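Local coordinates for protein putative cathepsin d (Ixodes ricinus, PDB 5N7Q) that probably cleaves peptide bonds within proteins as an aspartic endopeptidase of the pepsin-like A1 family, and is held here with the inhibitor pepstatin A, at residues L127-I132 against V189-K194; G195-H200 against F326-D331. All blocks are in the same frame, centred on the assembly; numbering follows the deposited sequence.

Contact 1: L127-I132 against V189-K194; sequences LAYPSI and VPVTAK
Tyr129 and Lys194 meet in a CH-pi contact between two loops, one following strand 123-126 and the other running on from strand 187-190, on a partly buried side of the molecule. Lys194 CB stands 4.0 Å from the centroid of the Tyr129 ring and only 6° off the ring normal, so the methylene lies almost squarely over one face. The lysine chain then runs on over the ring and, bent at its third torsion (chi3 58°), brings CE to 3.6 Å from Tyr129 CE1. Its NZ continues to a salt bridge with Asp331, whose other carboxylate oxygen bonds Tyr129 OH; one carboxylate thus holds both polar ends. In the bilobal pepsin fold, the 127-132 loop follows a strand of the N-terminal lobe, while 189-194 belongs to the connection into the C-terminal lobe, so the CH-pi contact joins a loop of the N-terminal lobe to that connection. Val191 faces the phenol from the opposite direction, with CG2 3.6 Å from Tyr129 OH. On the backbone side of the ring, the exposed Ser131 donates from OG to Lys194 O at 2.8 Å, approaching 29° out of the carbonyl plane.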
loop_
_atom_site.group_PDB
_atom_site.type_symbol
_atom_site.label_atom_id
_atom_site.label_comp_id
_atom_site.label_asym_id
_atom_site.label_seq_id
_atom_site.Cartn_x
_atom_site.Cartn_y
_atom_site.Cartn_z
ATOM N N LEU A 127 7.171 4.218 0.838
ATOM C CA LEU A 127 7.051 4.858 2.141
ATOM C C LEU A 127 7.478 3.946 3.295
ATOM O O LEU A 127 7.242 4.275 4.482
ATOM C CB LEU A 127 5.612 5.334 2.362
ATOM C CG LEU A 127 5.108 6.463 1.459
ATOM C CD1 LEU A 127 3.614 6.627 1.650
ATOM C CD2 LEU A 127 5.844 7.771 1.778
ATOM N N ALA A 128 8.182 2.862 2.960
ATOM C CA ALA A 128 8.738 1.940 3.959
ATOM C C ALA A 128 10.036 2.500 4.517
ATOM O O ALA A 128 10.478 3.590 4.148
ATOM C CB ALA A 128 8.942 0.563 3.357
ATOM N N TYR A 129 10.624 1.781 5.456
ATOM C CA TYR A 129 11.872 2.208 6.076
ATOM C C TYR A 129 13.028 2.161 5.082
ATOM O O TYR A 129 13.051 1.335 4.178
ATOM C CB TYR A 129 12.202 1.322 7.267
ATOM C CG TYR A 129 11.395 1.651 8.526
ATOM C CD1 TYR A 129 11.879 2.591 9.451
ATOM C CD2 TYR A 129 10.193 1.011 8.798
ATOM C CE1 TYR A 129 11.142 2.891 10.616
ATOM C CE2 TYR A 129 9.466 1.295 9.941
ATOM C CZ TYR A 129 9.973 2.216 10.859
ATOM O OH TYR A 129 9.237 2.485 12.025
ATOM N N PRO A 130 14.040 3.001 5.296
ATOM C CA PRO A 130 15.131 3.051 4.323
ATOM C C PRO A 130 16.019 1.818 4.338
ATOM O O PRO A 130 16.771 1.606 3.377
ATOM C CB PRO A 130 15.935 4.282 4.768
ATOM C CG PRO A 130 15.582 4.453 6.248
ATOM C CD PRO A 130 14.147 4.072 6.302
ATOM N N SER A 131 15.974 1.030 5.413
ATOM C CA SER A 131 16.725 -0.209 5.482
ATOM C C SER A 131 16.450 -1.131 4.286
ATOM O O SER A 131 17.339 -1.890 3.902
ATOM C CB SER A 131 16.396 -0.932 6.773
ATOM O OG SER A 131 14.996 -1.243 6.803
ATOM N N ILE A 132 15.264 -1.067 3.683
ATOM C CA ILE A 132 14.937 -1.956 2.544
ATOM C C ILE A 132 14.980 -1.259 1.178
ATOM O O ILE A 132 14.615 -1.865 0.188
ATOM C CB ILE A 132 13.595 -2.705 2.744
ATOM C CG1 ILE A 132 12.417 -1.742 2.762
ATOM C CG2 ILE A 132 13.648 -3.504 4.038
ATOM C CD1 ILE A 132 11.068 -2.417 2.637
ATOM N N VAL A 189 0.574 0.314 18.038
ATOM C CA VAL A 189 1.331 -0.935 18.140
ATOM C C VAL A 189 2.794 -0.585 17.769
ATOM O O VAL A 189 3.043 0.114 16.787
ATOM C CB VAL A 189 0.725 -2.067 17.263
ATOM C CG1 VAL A 189 0.741 -1.730 15.781
ATOM C CG2 VAL A 189 1.380 -3.396 17.577
ATOM N N PRO A 190 3.765 -1.034 18.556
ATOM C CA PRO A 190 5.146 -0.688 18.206
ATOM C C PRO A 190 5.638 -1.467 17.003
ATOM O O PRO A 190 5.330 -2.661 16.856
ATOM C CB PRO A 190 5.955 -1.100 19.438
ATOM C CG PRO A 190 5.099 -2.045 20.181
ATOM C CD PRO A 190 3.670 -1.780 19.827
ATOM N N VAL A 191 6.419 -0.830 16.140
ATOM C CA VAL A 191 7.092 -1.586 15.067
ATOM C C VAL A 191 8.065 -2.580 15.716
ATOM O O VAL A 191 8.710 -2.279 16.707
ATOM C CB VAL A 191 7.793 -0.629 14.062
ATOM C CG1 VAL A 191 8.695 -1.357 13.084
ATOM C CG2 VAL A 191 6.765 0.231 13.341
ATOM N N THR A 192 8.162 -3.742 15.111
ATOM C CA THR A 192 9.131 -4.765 15.487
ATOM C C THR A 192 10.356 -4.592 14.578
ATOM O O THR A 192 11.205 -3.746 14.854
ATOM C CB THR A 192 8.499 -6.159 15.392
ATOM O OG1 THR A 192 7.890 -6.339 14.098
ATOM C CG2 THR A 192 7.441 -6.325 16.466
ATOM N N ALA A 193 10.441 -5.345 13.492
ATOM C CA ALA A 193 11.551 -5.259 12.547
ATOM C C ALA A 193 11.325 -4.054 11.633
ATOM O O ALA A 193 10.333 -3.994 10.902
ATOM C CB ALA A 193 11.633 -6.533 11.735
ATOM N N LYS A 194 12.261 -3.106 11.666
ATOM C CA LYS A 194 12.166 -1.878 10.866
ATOM C C LYS A 194 12.599 -2.122 9.416
ATOM O O LYS A 194 13.791 -2.200 9.111
ATOM C CB LYS A 194 12.955 -0.751 11.519
ATOM C CG LYS A 194 12.316 -0.263 12.819
ATOM C CD LYS A 194 13.279 0.601 13.636
ATOM C CE LYS A 194 13.766 1.795 12.864
ATOM N NZ LYS A 194 14.428 2.832 13.736
#

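Contact 2: G195-H200 against F326-D331; sequences GYWQFH and FDRDQD
The Trp197 indole takes the edge of the Phe326 ring on one face and meets the Tyr129 ring on the opposite one; Asp327 C lies at its edge, in plane, while Arg328 CD and Asp327 N approach the outer end of its six-membered ring obliquely. At the Phe326 edge, in the plane of that ring, lies Trp197 CG. The aromatic pair is T-shaped: the Phe326 centroid lies 4.8 Å from that of the indole five-membered ring, with the planes at 79°. Within the bilobal aspartic protease fold, this buried contact joins the turn leading into strand 198-206 of the C-terminal lobe to the end of strand 322-327, which pairs with strand 155-160.

The closest approach of the rings, 3.5 Å from Phe326 CD2 to Trp197 CD2, falls where the two indole rings are fused. Phe326 also uses its methylene: CB sits over the same indole face, 3.9 Å from the centroid of the Trp197 six-membered ring and 13° off its normal, a CH-pi contact beside the edge-to-face one. Trp197 is the centre of an inverse gamma turn, and its CG, anti to the carbonyl carbon, sets the indole against 326-331. A hydrogen bond from NE1 to Leu127 O helps to fix the indole's rotation.

Arg328 crosses the indole at about a right angle with its aliphatic portion, CD coming 3.5 Å from Trp197 CH2. Bends at its second and third torsions take the guanidinium onward to a salt bridge with Asp142. Phe326 itself packs against Phe156, and its side chain is about 7 Å from that of Asp227, a predicted active-site residue. Past the strand end the chain turns as an Asx motif, in which Gln330 N donates to Asp327 OD1 at 2.9 Å from 51° above the carboxylate plane.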
loop_
_atom_site.group_PDB
_atom_site.type_symbol
_atom_site.label_atom_id
_atom_site.label_comp_id
_atom_site.label_asym_id
_atom_site.label_seq_id
_atom_site.Cartn_x
_atom_site.Cartn_y
_atom_site.Cartn_z
ATOM N N GLY A 195 11.612 -2.271 8.528
ATOM C CA GLY A 195 11.868 -2.540 7.106
ATOM C C GLY A 195 10.566 -2.247 6.405
ATOM O O GLY A 195 10.324 -1.121 5.922
ATOM N N TYR A 196 9.682 -3.247 6.428
ATOM C CA TYR A 196 8.268 -2.959 6.328
ATOM C C TYR A 196 7.825 -2.252 7.609
ATOM O O TYR A 196 8.562 -2.192 8.611
ATOM C CB TYR A 196 7.444 -4.234 6.148
ATOM C CG TYR A 196 7.854 -5.141 4.995
ATOM C CD1 TYR A 196 7.827 -4.700 3.684
ATOM C CD2 TYR A 196 8.169 -6.481 5.223
ATOM C CE1 TYR A 196 8.189 -5.530 2.632
ATOM C CE2 TYR A 196 8.508 -7.338 4.180
ATOM C CZ TYR A 196 8.515 -6.849 2.881
ATOM O OH TYR A 196 8.865 -7.711 1.842
ATOM N N TRP A 197 6.615 -1.738 7.575
ATOM C CA TRP A 197 5.933 -1.261 8.770
ATOM C C TRP A 197 5.319 -2.465 9.478
ATOM O O TRP A 197 4.155 -2.800 9.270
ATOM C CB TRP A 197 4.893 -0.215 8.400
ATOM C CG TRP A 197 5.519 1.099 8.042
ATOM C CD1 TRP A 197 5.874 1.549 6.786
ATOM C CD2 TRP A 197 5.843 2.160 8.953
ATOM N NE1 TRP A 197 6.399 2.818 6.887
ATOM C CE2 TRP A 197 6.365 3.214 8.195
ATOM C CE3 TRP A 197 5.705 2.321 10.341
ATOM C CZ2 TRP A 197 6.767 4.413 8.774
ATOM C CZ3 TRP A 197 6.103 3.478 10.915
ATOM C CH2 TRP A 197 6.607 4.543 10.123
ATOM N N GLN A 198 6.168 -3.181 10.217
ATOM C CA GLN A 198 5.883 -4.517 10.739
ATOM C C GLN A 198 5.635 -4.485 12.243
ATOM O O GLN A 198 6.279 -3.706 12.963
ATOM C CB GLN A 198 7.054 -5.439 10.416
ATOM C CG GLN A 198 6.822 -6.923 10.687
ATOM C CD GLN A 198 7.912 -7.791 10.111
ATOM O OE1 GLN A 198 8.431 -7.528 9.012
ATOM N NE2 GLN A 198 8.279 -8.827 10.841
ATOM N N PHE A 199 4.725 -5.325 12.704
ATOM C CA PHE A 199 4.327 -5.357 14.121
ATOM C C PHE A 199 3.704 -6.694 14.468
ATOM O O PHE A 199 3.416 -7.503 13.591
ATOM C CB PHE A 199 3.347 -4.201 14.431
ATOM C CG PHE A 199 2.213 -4.119 13.462
ATOM C CD1 PHE A 199 1.049 -4.848 13.668
ATOM C CD2 PHE A 199 2.325 -3.368 12.297
ATOM C CE1 PHE A 199 0.010 -4.802 12.747
ATOM C CE2 PHE A 199 1.288 -3.320 11.388
ATOM C CZ PHE A 199 0.134 -4.042 11.599
ATOM N N HIS A 200 3.494 -6.878 15.767
ATOM C CA HIS A 200 2.884 -8.104 16.296
ATOM C C HIS A 200 1.367 -7.992 16.362
ATOM O O HIS A 200 0.794 -6.977 16.781
ATOM C CB HIS A 200 3.464 -8.373 17.685
ATOM C CG HIS A 200 2.942 -9.620 18.329
ATOM N ND1 HIS A 200 3.335 -10.875 17.934
ATOM C CD2 HIS A 200 2.065 -9.800 19.345
ATOM C CE1 HIS A 200 2.719 -11.778 18.672
ATOM N NE2 HIS A 200 1.930 -11.153 19.518
ATOM N N PHE A 326 1.434 6.271 10.451
ATOM C CA PHE A 326 2.770 5.703 10.303
ATOM C C PHE A 326 3.734 6.714 10.958
ATOM O O PHE A 326 3.979 7.788 10.413
ATOM C CB PHE A 326 3.088 5.507 8.829
ATOM C CG PHE A 326 2.202 4.520 8.136
ATOM C CD1 PHE A 326 0.959 4.919 7.612
ATOM C CD2 PHE A 326 2.621 3.218 7.971
ATOM C CE1 PHE A 326 0.145 3.984 6.974
ATOM C CE2 PHE A 326 1.809 2.288 7.333
ATOM C CZ PHE A 326 0.580 2.685 6.817
ATOM N N ASP A 327 4.257 6.360 12.130
ATOM C CA ASP A 327 4.984 7.299 12.998
ATOM C C ASP A 327 6.464 6.945 13.053
ATOM O O ASP A 327 6.845 5.947 13.676
ATOM C CB ASP A 327 4.311 7.254 14.382
ATOM C CG ASP A 327 4.943 8.163 15.426
ATOM O OD1 ASP A 327 6.104 8.577 15.252
ATOM O OD2 ASP A 327 4.208 8.432 16.429
ATOM N N ARG A 328 7.286 7.789 12.429
ATOM C CA ARG A 328 8.733 7.583 12.400
ATOM C C ARG A 328 9.406 8.207 13.607
ATOM O O ARG A 328 10.555 7.870 13.894
ATOM C CB ARG A 328 9.381 8.149 11.110
ATOM C CG ARG A 328 9.036 7.322 9.879
ATOM C CD ARG A 328 9.777 5.979 9.831
ATOM N NE ARG A 328 11.224 6.202 9.782
ATOM C CZ ARG A 328 11.929 6.409 8.672
ATOM N NH1 ARG A 328 11.331 6.417 7.489
ATOM N NH2 ARG A 328 13.235 6.673 8.743
ATOM N N ASP A 329 8.732 9.080 14.358
ATOM C CA ASP A 329 9.350 9.626 15.594
ATOM C C ASP A 329 9.447 8.558 16.678
ATOM O O ASP A 329 10.418 8.492 17.431
ATOM C CB ASP A 329 8.539 10.806 16.112
ATOM C CG ASP A 329 8.798 12.067 15.305
ATOM O OD1 ASP A 329 9.984 12.291 14.949
ATOM O OD2 ASP A 329 7.825 12.810 15.056
ATOM N N GLN A 330 8.436 7.698 16.745
ATOM C CA GLN A 330 8.378 6.668 17.787
ATOM C C GLN A 330 8.392 5.230 17.250
ATOM O O GLN A 330 8.348 4.293 18.045
ATOM C CB GLN A 330 7.158 6.855 18.672
ATOM C CG GLN A 330 7.126 8.205 19.362
ATOM C CD GLN A 330 6.134 8.247 20.491
ATOM O OE1 GLN A 330 6.175 7.407 21.400
ATOM N NE2 GLN A 330 5.253 9.226 20.465
ATOM N N ASP A 331 8.531 5.059 15.934
ATOM C CA ASP A 331 8.530 3.743 15.289
ATOM C C ASP A 331 7.311 2.912 15.738
ATOM O O ASP A 331 7.426 1.880 16.392
ATOM C CB ASP A 331 9.848 2.994 15.585
ATOM C CG ASP A 331 11.028 3.552 14.781
ATOM O OD1 ASP A 331 10.833 3.993 13.623
ATOM O OD2 ASP A 331 12.173 3.591 15.301
#

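Overall arrangement
Contact 2 is the core contact, with three of its four touching residues buried, whereas contact 1 is partly buried, with Lys194 and Ser131 exposed. Both place a methylene over an aromatic face in a CH-pi contact. To this contact 2 adds a T-shaped ring pair and no hydrogen bond across its segments, while contact 1 adds the Ser131 hydroxyl-to-carbonyl bond at its exposed side. The centres lie about 5 Å apart and the contacts interlock: segment 189-194 runs directly into 195-200, the aromatic rings of 127-132 and 195-200 meet, and one carboxylate of 326-331 serves both polar ends of contact 1.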